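Local structure of macrophage migration inhibitory factor (Plasmodium berghei, 2WKB) at residues C58-T63 against V95-R100; S21-A26 against D78-I83; I6-I11 against G52-Y57. The protein belongs to the macrophage migration inhibitory factor family of small alpha/beta proteins that assemble as trimers. All blocks are in the same frame, centred on the assembly; numbering follows the deposited sequence.

In the fold
Interactions 1 and 2 are largely buried, though each has a polar or charged edge, whereas interaction 3 lies nearer the surface, its centre about 15 Å from the centre of the chain. Interaction 1 pairs two parallel strands, and the helix that connects them, 73-88, supplies one half of interaction 2 and packs on both strands. Interaction 3 joins the neighbouring strand 4-7 to the loop that leads into strand 58-63, and the backbone pair Ile6 and Phe59 ties it to interaction 1. Chemistry follows place: a regular backbone ladder with stacked and charged groups on one face and apolar ones on the other, aliphatic contacts between helices, and side-chain-to-backbone hydrogen bonds where strand gives way to loop.

Interaction 1. Residues C58-T63 against V95-R100; sequences CFVRLT and VYIEFR
Strands 58-63 and 95-100 run parallel, their axes 4.7 Å apart and 13° from alignment, and pair in order from Cys58-Val95 to Thr63-Arg100. Five backbone hydrogen bonds alternate along the ladder, from Tyr96 N to Cys58 O through to Arg100 N to Leu62 O.

On one face, the Phe59 and Tyr96 rings lie side by side, slid apart with centroids 5.6 Å from each other, so they barely overlap. Glu98 meets the Phe59 edge through CB and its carboxylate carbon. Farther along, Arg100 grips Thr63 OG1 side-on with NE and NH2, each 2.8 Å away and nearly in the guanidinium plane. Arg61, its chain bent at chi3 (52°), lays CD 3.3 Å above the centre of that plane and stacks its own guanidinium on it at 20°; Arg61 NE also forms a salt bridge with Glu4, which probably eases the closeness of the two arginines. On the opposite face, Leu62 CD1 sits over the Phe99 ring, 4.3 Å from its centroid, and also touches Ile97 CG2.

Ile97 to Arg100 continue the sheet antiparallel into a neighbouring subunit. Within the chain, helix 73-88 links the two strands, completing the beta-alpha-beta unit of the MIF fold.

Interaction 2. Residues S21-A26 against D78-I83; sequences SEIEDA and DKITKI
Helices 13-31 and 73-88 meet here nearly antiparallel, the axes of segments 21-26 and 78-83 approaching to 10.0 Å with 160° between their directions. At this separation the backbones stay apart, and isoleucine side chains, with the methyl of Ala26 and the base of Lys79, fill the gap.

Ile83 is the main projection from its helix. Its CB points toward the other segment, and with chi1 at -68° CG1 stands anti to its own carbonyl carbon, while the extended chi2 carries CD1 onward to the first helix. There the methyl approaches Glu22 O at 3.7 Å and Ala26 CB at 3.9 Å, lying against one turn of backbone; Glu22 O meanwhile accepts the helical hydrogen bond from Ala26 N. The other branch of Ile83, CG2, meets Ile23 CG1 at 4.1 Å, as the two side chains cross at a slant.

Ile23 thus works with both branches: its CG2 turns to Ile80 CD1, also at 4.1 Å, and these side chains cross at about a right angle. Ala26 closes the other end of the contact, where its methyl meets Lys79 CG at 3.5 Å. This lysine touches with the base of its chain, which bends at chi2 (71°), while Lys79 NZ lies 7.0 Å from Glu22 OE1, too far for a salt bridge. Glu22 OE1 instead hydrogen-bonds His87 NE2, one turn beyond Ile83.

On the side facing the sheet, Ile23 also touches Cys3, and Ile80 packs on Ile97 of strand 95-100. Thr81 rests on Val95 and Ile97 and meets Gly111 of a neighbouring subunit, while Glu24 forms a salt bridge with Arg49 of the third subunit. The two helices lie side by side on one face of the sheet, with contacts to both other subunits of the trimer.

Interaction 3. Residues I6-I11 against G52-Y57; sequences ITNISI and GSNEGY
Asn8, just past the end of strand 4-7, reaches the backbone of residues 55-57 with both ends of its amide. Its chi1 of 51° sets CG between the backbone N and the carbonyl carbon, turning the amide toward the facing loop. OD1 accepts from Tyr57 N at 2.9 Å, the donor tilted modestly from the carbonyl plane, while ND2 donates to Glu55 O at 3.0 Å from well above that carbonyl's plane. ND2 is held a second time by Leu48 O, so bonds at both ends fix the amide's rotation.

Thr7 has OG1 anti to its backbone N (chi1 -176°), where the hydroxyl donates to Tyr57 O at 2.7 Å and accepts from Ile9 N in an ST turn. Ile9 lays CG1 against Gly56 CA at 3.8 Å. The Tyr57 ring stacks with Phe50, and Arg94 binds the carbonyls of Ser53, Glu55 and Gly56.

The contact relies on neutral side chains bonded to backbone N-H and C=O groups: Thr7 and Asn8 take over most of the pairing beyond the strand end, beside one weak backbone bond from Asn8 N to Tyr57 O, and probably help fix the loop's entry into strand 58-63.

Interaction 1. Residues C58-T63 against V95-R100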
loop_
_atom_site.group_PDB
_atom_site.type_symbol
_atom_site.label_atom_id
_atom_site.label_comp_id
_atom_site.label_asym_id
_atom_site.label_seq_id
_atom_site.Cartn_x
_atom_site.Cartn_y
_atom_site.Cartn_z
ATOM N N CYS E 58 15.029 1.883 -2.842
ATOM C CA CYS E 58 14.232 1.781 -1.624
ATOM C C CYS E 58 13.313 2.994 -1.443
ATOM O O CYS E 58 13.762 4.137 -1.534
ATOM C CB CYS E 58 15.140 1.623 -0.402
ATOM S SG CYS E 58 16.299 0.240 -0.508
ATOM N N PHE E 59 12.033 2.741 -1.179
ATOM C CA PHE E 59 11.082 3.795 -0.919
ATOM C C PHE E 59 10.656 3.519 0.503
ATOM O O PHE E 59 10.101 2.434 0.780
ATOM C CB PHE E 59 9.908 3.649 -1.851
ATOM C CG PHE E 59 8.755 4.581 -1.526
ATOM C CD1 PHE E 59 8.982 5.878 -1.076
ATOM C CD2 PHE E 59 7.449 4.172 -1.695
ATOM C CE1 PHE E 59 7.935 6.749 -0.817
ATOM C CE2 PHE E 59 6.381 5.036 -1.444
ATOM C CZ PHE E 59 6.624 6.335 -0.979
ATOM N N VAL E 60 10.886 4.474 1.430
ATOM C CA VAL E 60 10.439 4.262 2.810
ATOM C C VAL E 60 9.276 5.234 3.096
ATOM O O VAL E 60 9.405 6.431 2.836
ATOM C CB VAL E 60 11.539 4.476 3.808
ATOM C CG1 VAL E 60 11.056 4.180 5.290
ATOM C CG2 VAL E 60 12.771 3.503 3.528
ATOM N N ARG E 61 8.131 4.726 3.512
ATOM C CA ARG E 61 6.998 5.603 3.748
ATOM C C ARG E 61 6.630 5.513 5.254
ATOM O O ARG E 61 6.435 4.398 5.757
ATOM C CB ARG E 61 5.838 5.161 2.906
ATOM C CG ARG E 61 4.584 6.162 3.045
ATOM C CD ARG E 61 3.576 5.899 1.883
ATOM N NE ARG E 61 3.193 4.496 1.753
ATOM C CZ ARG E 61 2.779 3.929 0.621
ATOM N NH1 ARG E 61 2.459 2.647 0.621
ATOM N NH2 ARG E 61 2.667 4.651 -0.501
ATOM N N LEU E 62 6.567 6.649 5.956
ATOM C CA LEU E 62 6.259 6.651 7.332
ATOM C C LEU E 62 4.939 7.414 7.443
ATOM O O LEU E 62 4.789 8.554 6.898
ATOM C CB LEU E 62 7.339 7.346 8.135
ATOM C CG LEU E 62 8.674 6.580 8.020
ATOM C CD1 LEU E 62 9.561 7.232 6.922
ATOM C CD2 LEU E 62 9.287 6.696 9.446
ATOM N N THR E 63 4.001 6.746 8.107
ATOM C CA THR E 63 2.605 7.200 8.126
ATOM C C THR E 63 2.152 7.326 9.552
ATOM O O THR E 63 2.267 6.380 10.324
ATOM C CB THR E 63 1.687 6.252 7.338
ATOM O OG1 THR E 63 2.066 6.269 5.973
ATOM C CG2 THR E 63 0.225 6.784 7.383
ATOM N N VAL E 95 17.457 6.010 -2.621
ATOM C CA VAL E 95 16.639 5.974 -1.386
ATOM C C VAL E 95 15.728 7.184 -1.411
ATOM O O VAL E 95 16.178 8.341 -1.648
ATOM C CB VAL E 95 17.478 6.027 -0.126
ATOM C CG1 VAL E 95 16.608 6.037 1.173
ATOM C CG2 VAL E 95 18.420 4.794 -0.114
ATOM N N TYR E 96 14.440 6.942 -1.169
ATOM C CA TYR E 96 13.495 8.076 -1.159
ATOM C C TYR E 96 12.637 7.841 0.078
ATOM O O TYR E 96 12.158 6.741 0.276
ATOM C CB TYR E 96 12.663 8.053 -2.444
ATOM C CG TYR E 96 11.559 9.107 -2.570
ATOM C CD1 TYR E 96 11.856 10.445 -2.783
ATOM C CD2 TYR E 96 10.206 8.721 -2.560
ATOM C CE1 TYR E 96 10.813 11.413 -2.941
ATOM C CE2 TYR E 96 9.171 9.657 -2.732
ATOM C CZ TYR E 96 9.489 11.008 -2.886
ATOM O OH TYR E 96 8.452 11.928 -3.023
ATOM N N ILE E 97 12.493 8.869 0.922
ATOM C CA ILE E 97 11.812 8.717 2.183
ATOM C C ILE E 97 10.661 9.704 2.204
ATOM O O ILE E 97 10.884 10.900 1.959
ATOM C CB ILE E 97 12.747 8.962 3.290
ATOM C CG1 ILE E 97 13.838 7.840 3.216
ATOM C CG2 ILE E 97 11.972 8.876 4.703
ATOM C CD1 ILE E 97 14.876 8.151 4.091
ATOM N N GLU E 98 9.456 9.225 2.478
ATOM C CA GLU E 98 8.296 10.059 2.522
ATOM C C GLU E 98 7.586 9.949 3.864
ATOM O O GLU E 98 7.422 8.835 4.394
ATOM C CB GLU E 98 7.402 9.612 1.397
ATOM C CG GLU E 98 6.139 10.333 1.276
ATOM C CD GLU E 98 5.317 9.741 0.130
ATOM O OE1 GLU E 98 5.693 10.018 -1.019
ATOM O OE2 GLU E 98 4.377 8.978 0.417
ATOM N N PHE E 99 7.158 11.108 4.414
ATOM C CA PHE E 99 6.490 11.190 5.721
ATOM C C PHE E 99 5.054 11.741 5.468
ATOM O O PHE E 99 4.871 12.779 4.870
ATOM C CB PHE E 99 7.188 12.163 6.694
ATOM C CG PHE E 99 8.600 11.814 7.079
ATOM C CD1 PHE E 99 8.827 11.071 8.212
ATOM C CD2 PHE E 99 9.686 12.232 6.318
ATOM C CE1 PHE E 99 10.159 10.734 8.631
ATOM C CE2 PHE E 99 11.020 11.882 6.734
ATOM C CZ PHE E 99 11.219 11.131 7.896
ATOM N N ARG E 100 4.031 11.026 5.889
ATOM C CA ARG E 100 2.626 11.507 5.763
ATOM C C ARG E 100 2.023 11.487 7.139
ATOM O O ARG E 100 2.174 10.494 7.838
ATOM C CB ARG E 100 1.808 10.579 4.918
ATOM C CG ARG E 100 2.497 9.915 3.774
ATOM C CD ARG E 100 1.500 8.988 3.026
ATOM N NE ARG E 100 1.329 7.673 3.677
ATOM C CZ ARG E 100 0.568 6.683 3.201
ATOM N NH1 ARG E 100 -0.098 6.839 2.054
ATOM N NH2 ARG E 100 0.483 5.518 3.851
#

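Interaction 2. Residues S21-A26 against D78-I83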
loop_
_atom_site.group_PDB
_atom_site.type_symbol
_atom_site.label_atom_id
_atom_site.label_comp_id
_atom_site.label_asym_id
_atom_site.label_seq_id
_atom_site.Cartn_x
_atom_site.Cartn_y
_atom_site.Cartn_z
ATOM N N SER E 21 14.214 -3.549 12.776
ATOM C CA SER E 21 14.394 -3.257 14.199
ATOM C C SER E 21 15.300 -2.049 14.390
ATOM O O SER E 21 15.060 -1.203 15.253
ATOM C CB SER E 21 14.969 -4.571 14.896
ATOM O OG SER E 21 15.398 -4.180 16.184
ATOM N N GLU E 22 16.299 -1.900 13.524
ATOM C CA GLU E 22 17.216 -0.792 13.568
ATOM C C GLU E 22 16.522 0.530 13.188
ATOM O O GLU E 22 16.764 1.572 13.825
ATOM C CB GLU E 22 18.429 -1.028 12.658
ATOM C CG GLU E 22 19.385 -2.119 13.245
ATOM C CD GLU E 22 20.755 -2.169 12.531
ATOM O OE1 GLU E 22 21.161 -1.142 11.924
ATOM O OE2 GLU E 22 21.403 -3.257 12.589
ATOM N N ILE E 23 15.609 0.434 12.212
ATOM C CA ILE E 23 14.809 1.604 11.796
ATOM C C ILE E 23 13.882 2.007 12.951
ATOM O O ILE E 23 13.772 3.216 13.271
ATOM C CB ILE E 23 14.015 1.324 10.478
ATOM C CG1 ILE E 23 15.012 1.267 9.335
ATOM C CG2 ILE E 23 12.977 2.534 10.203
ATOM C CD1 ILE E 23 14.418 0.825 7.952
ATOM N N GLU E 24 13.211 1.024 13.563
ATOM C CA GLU E 24 12.411 1.310 14.777
ATOM C C GLU E 24 13.224 2.008 15.878
ATOM O O GLU E 24 12.742 2.976 16.469
ATOM C CB GLU E 24 11.712 0.060 15.307
ATOM C CG GLU E 24 10.729 -0.553 14.359
ATOM C CD GLU E 24 10.257 -1.966 14.785
ATOM O OE1 GLU E 24 10.775 -2.465 15.806
ATOM O OE2 GLU E 24 9.377 -2.532 14.071
ATOM N N ASP E 25 14.455 1.545 16.116
ATOM C CA ASP E 25 15.360 2.113 17.131
ATOM C C ASP E 25 15.654 3.584 16.736
ATOM O O ASP E 25 15.629 4.525 17.590
ATOM C CB ASP E 25 16.720 1.385 17.183
ATOM C CG ASP E 25 16.646 0.016 17.812
ATOM O OD1 ASP E 25 15.669 -0.231 18.597
ATOM O OD2 ASP E 25 17.580 -0.806 17.461
ATOM N N ALA E 26 15.928 3.797 15.461
ATOM C CA ALA E 26 16.201 5.179 15.001
ATOM C C ALA E 26 15.019 6.096 15.214
ATOM O O ALA E 26 15.215 7.240 15.619
ATOM C CB ALA E 26 16.649 5.214 13.468
ATOM N N ASP E 78 17.863 11.074 7.299
ATOM C CA ASP E 78 19.313 10.910 7.178
ATOM C C ASP E 78 19.675 9.574 7.857
ATOM O O ASP E 78 20.354 8.739 7.263
ATOM C CB ASP E 78 19.996 12.083 7.839
ATOM C CG ASP E 78 21.553 12.074 7.688
ATOM O OD1 ASP E 78 22.177 11.072 7.312
ATOM O OD2 ASP E 78 22.155 13.126 7.930
ATOM N N LYS E 79 19.151 9.313 9.049
ATOM C CA LYS E 79 19.505 8.055 9.720
ATOM C C LYS E 79 19.021 6.820 8.976
ATOM O O LYS E 79 19.743 5.773 8.871
ATOM C CB LYS E 79 18.972 7.984 11.135
ATOM C CG LYS E 79 19.381 6.645 11.784
ATOM C CD LYS E 79 20.957 6.618 12.089
ATOM C CE LYS E 79 21.421 5.399 12.988
ATOM N NZ LYS E 79 22.922 5.488 13.117
ATOM N N ILE E 80 17.795 6.879 8.488
ATOM C CA ILE E 80 17.263 5.752 7.701
ATOM C C ILE E 80 18.100 5.510 6.420
ATOM O O ILE E 80 18.355 4.334 6.032
ATOM C CB ILE E 80 15.748 5.990 7.403
ATOM C CG1 ILE E 80 14.966 5.868 8.725
ATOM C CG2 ILE E 80 15.185 4.953 6.317
ATOM C CD1 ILE E 80 13.461 6.309 8.584
ATOM N N THR E 81 18.466 6.590 5.748
ATOM C CA THR E 81 19.280 6.447 4.515
ATOM C C THR E 81 20.578 5.675 4.884
ATOM O O THR E 81 20.992 4.721 4.130
ATOM C CB THR E 81 19.593 7.796 3.890
ATOM O OG1 THR E 81 18.363 8.433 3.534
ATOM C CG2 THR E 81 20.450 7.677 2.596
ATOM N N LYS E 82 21.206 6.057 5.968
ATOM C CA LYS E 82 22.445 5.372 6.430
ATOM C C LYS E 82 22.271 3.903 6.771
ATOM O O LYS E 82 23.049 3.035 6.287
ATOM C CB LYS E 82 23.083 6.073 7.633
ATOM C CG LYS E 82 23.344 7.509 7.421
ATOM C CD LYS E 82 24.514 7.824 6.548
ATOM C CE LYS E 82 25.092 9.196 7.009
ATOM N NZ LYS E 82 24.501 10.399 6.287
ATOM N N ILE E 83 21.218 3.587 7.523
ATOM C CA ILE E 83 20.866 2.208 7.779
ATOM C C ILE E 83 20.639 1.397 6.474
ATOM O O ILE E 83 21.150 0.246 6.303
ATOM C CB ILE E 83 19.590 2.104 8.655
ATOM C CG1 ILE E 83 19.878 2.626 10.079
ATOM C CG2 ILE E 83 19.027 0.644 8.658
ATOM C CD1 ILE E 83 18.567 2.898 10.929
#

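Interaction 3. Residues I6-I11 against G52-Y57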
loop_
_atom_site.group_PDB
_atom_site.type_symbol
_atom_site.label_atom_id
_atom_site.label_comp_id
_atom_site.label_asym_id
_atom_site.label_seq_id
_atom_site.Cartn_x
_atom_site.Cartn_y
_atom_site.Cartn_z
ATOM N N ILE E 6 9.614 -0.298 1.045
ATOM C CA ILE E 6 9.098 -0.898 -0.147
ATOM C C ILE E 6 10.252 -0.872 -1.129
ATOM O O ILE E 6 10.834 0.205 -1.447
ATOM C CB ILE E 6 7.931 -0.038 -0.684
ATOM C CG1 ILE E 6 6.763 -0.121 0.310
ATOM C CG2 ILE E 6 7.512 -0.544 -2.056
ATOM C CD1 ILE E 6 5.799 1.018 0.120
ATOM N N THR E 7 10.694 -2.071 -1.556
ATOM C CA THR E 7 12.010 -2.108 -2.241
ATOM C C THR E 7 12.067 -3.303 -3.229
ATOM O O THR E 7 11.424 -4.294 -2.981
ATOM C CB THR E 7 13.220 -2.233 -1.221
ATOM O OG1 THR E 7 14.409 -2.168 -1.961
ATOM C CG2 THR E 7 13.170 -3.515 -0.319
ATOM N N ASN E 8 12.849 -3.160 -4.303
ATOM C CA ASN E 8 13.092 -4.281 -5.222
ATOM C C ASN E 8 14.364 -5.044 -4.773
ATOM O O ASN E 8 14.909 -5.885 -5.553
ATOM C CB ASN E 8 13.236 -3.785 -6.692
ATOM C CG ASN E 8 14.245 -2.659 -6.821
ATOM O OD1 ASN E 8 15.136 -2.542 -5.997
ATOM N ND2 ASN E 8 14.075 -1.801 -7.817
ATOM N N ILE E 9 14.931 -4.655 -3.651
ATOM C CA ILE E 9 16.140 -5.348 -3.152
ATOM C C ILE E 9 15.770 -6.568 -2.350
ATOM O O ILE E 9 15.048 -6.500 -1.389
ATOM C CB ILE E 9 17.070 -4.401 -2.386
ATOM C CG1 ILE E 9 17.596 -3.347 -3.363
ATOM C CG2 ILE E 9 18.201 -5.256 -1.680
ATOM C CD1 ILE E 9 18.389 -2.294 -2.669
ATOM N N SER E 10 16.323 -7.729 -2.739
ATOM C CA SER E 10 15.970 -9.030 -2.114
ATOM C C SER E 10 16.869 -9.383 -0.914
ATOM O O SER E 10 18.124 -9.514 -1.058
ATOM C CB SER E 10 16.184 -10.138 -3.211
ATOM O OG SER E 10 15.851 -11.438 -2.645
ATOM N N ILE E 11 16.285 -9.524 0.278
ATOM C CA ILE E 11 17.087 -9.882 1.463
ATOM C C ILE E 11 16.335 -10.964 2.260
ATOM O O ILE E 11 15.098 -11.048 2.230
ATOM C CB ILE E 11 17.372 -8.727 2.428
ATOM C CG1 ILE E 11 16.035 -8.077 2.788
ATOM C CG2 ILE E 11 18.402 -7.750 1.815
ATOM C CD1 ILE E 11 16.232 -6.906 3.795
ATOM N N GLY E 52 12.760 5.304 -14.408
ATOM C CA GLY E 52 12.824 4.417 -15.520
ATOM C C GLY E 52 13.766 3.245 -15.405
ATOM O O GLY E 52 14.137 2.672 -16.443
ATOM N N SER E 53 14.204 2.915 -14.189
ATOM C CA SER E 53 15.147 1.841 -13.962
ATOM C C SER E 53 14.653 0.915 -12.867
ATOM O O SER E 53 14.179 1.370 -11.829
ATOM C CB SER E 53 16.487 2.435 -13.498
ATOM O OG SER E 53 17.354 1.385 -13.176
ATOM N N ASN E 54 14.816 -0.380 -13.093
ATOM C CA ASN E 54 14.519 -1.418 -12.085
ATOM C C ASN E 54 15.785 -1.719 -11.250
ATOM O O ASN E 54 15.840 -2.690 -10.524
ATOM C CB ASN E 54 13.913 -2.649 -12.827
ATOM C CG ASN E 54 13.431 -3.765 -11.875
ATOM O OD1 ASN E 54 12.658 -3.556 -10.879
ATOM N ND2 ASN E 54 13.910 -4.956 -12.148
ATOM N N GLU E 55 16.796 -0.856 -11.274
ATOM C CA GLU E 55 17.982 -1.030 -10.418
ATOM C C GLU E 55 17.587 -0.887 -8.903
ATOM O O GLU E 55 16.560 -0.256 -8.595
ATOM C CB GLU E 55 19.011 0.092 -10.750
ATOM C CG GLU E 55 20.313 0.081 -9.978
ATOM C CD GLU E 55 21.250 1.275 -10.296
ATOM O OE1 GLU E 55 22.278 1.443 -9.586
ATOM O OE2 GLU E 55 20.950 2.063 -11.224
ATOM N N GLY E 56 18.415 -1.426 -8.001
ATOM C CA GLY E 56 18.177 -1.377 -6.540
ATOM C C GLY E 56 17.631 -0.001 -6.103
ATOM O O GLY E 56 18.193 1.040 -6.424
ATOM N N TYR E 57 16.473 -0.016 -5.454
ATOM C CA TYR E 57 15.821 1.229 -5.052
ATOM C C TYR E 57 15.013 0.932 -3.772
ATOM O O TYR E 57 14.360 -0.113 -3.653
ATOM C CB TYR E 57 14.891 1.667 -6.191
ATOM C CG TYR E 57 13.983 2.859 -5.812
ATOM C CD1 TYR E 57 14.489 4.126 -5.677
ATOM C CD2 TYR E 57 12.620 2.637 -5.571
ATOM C CE1 TYR E 57 13.604 5.219 -5.321
ATOM C CE2 TYR E 57 11.754 3.672 -5.209
ATOM C CZ TYR E 57 12.260 4.964 -5.112
ATOM O OH TYR E 57 11.390 6.036 -4.762
#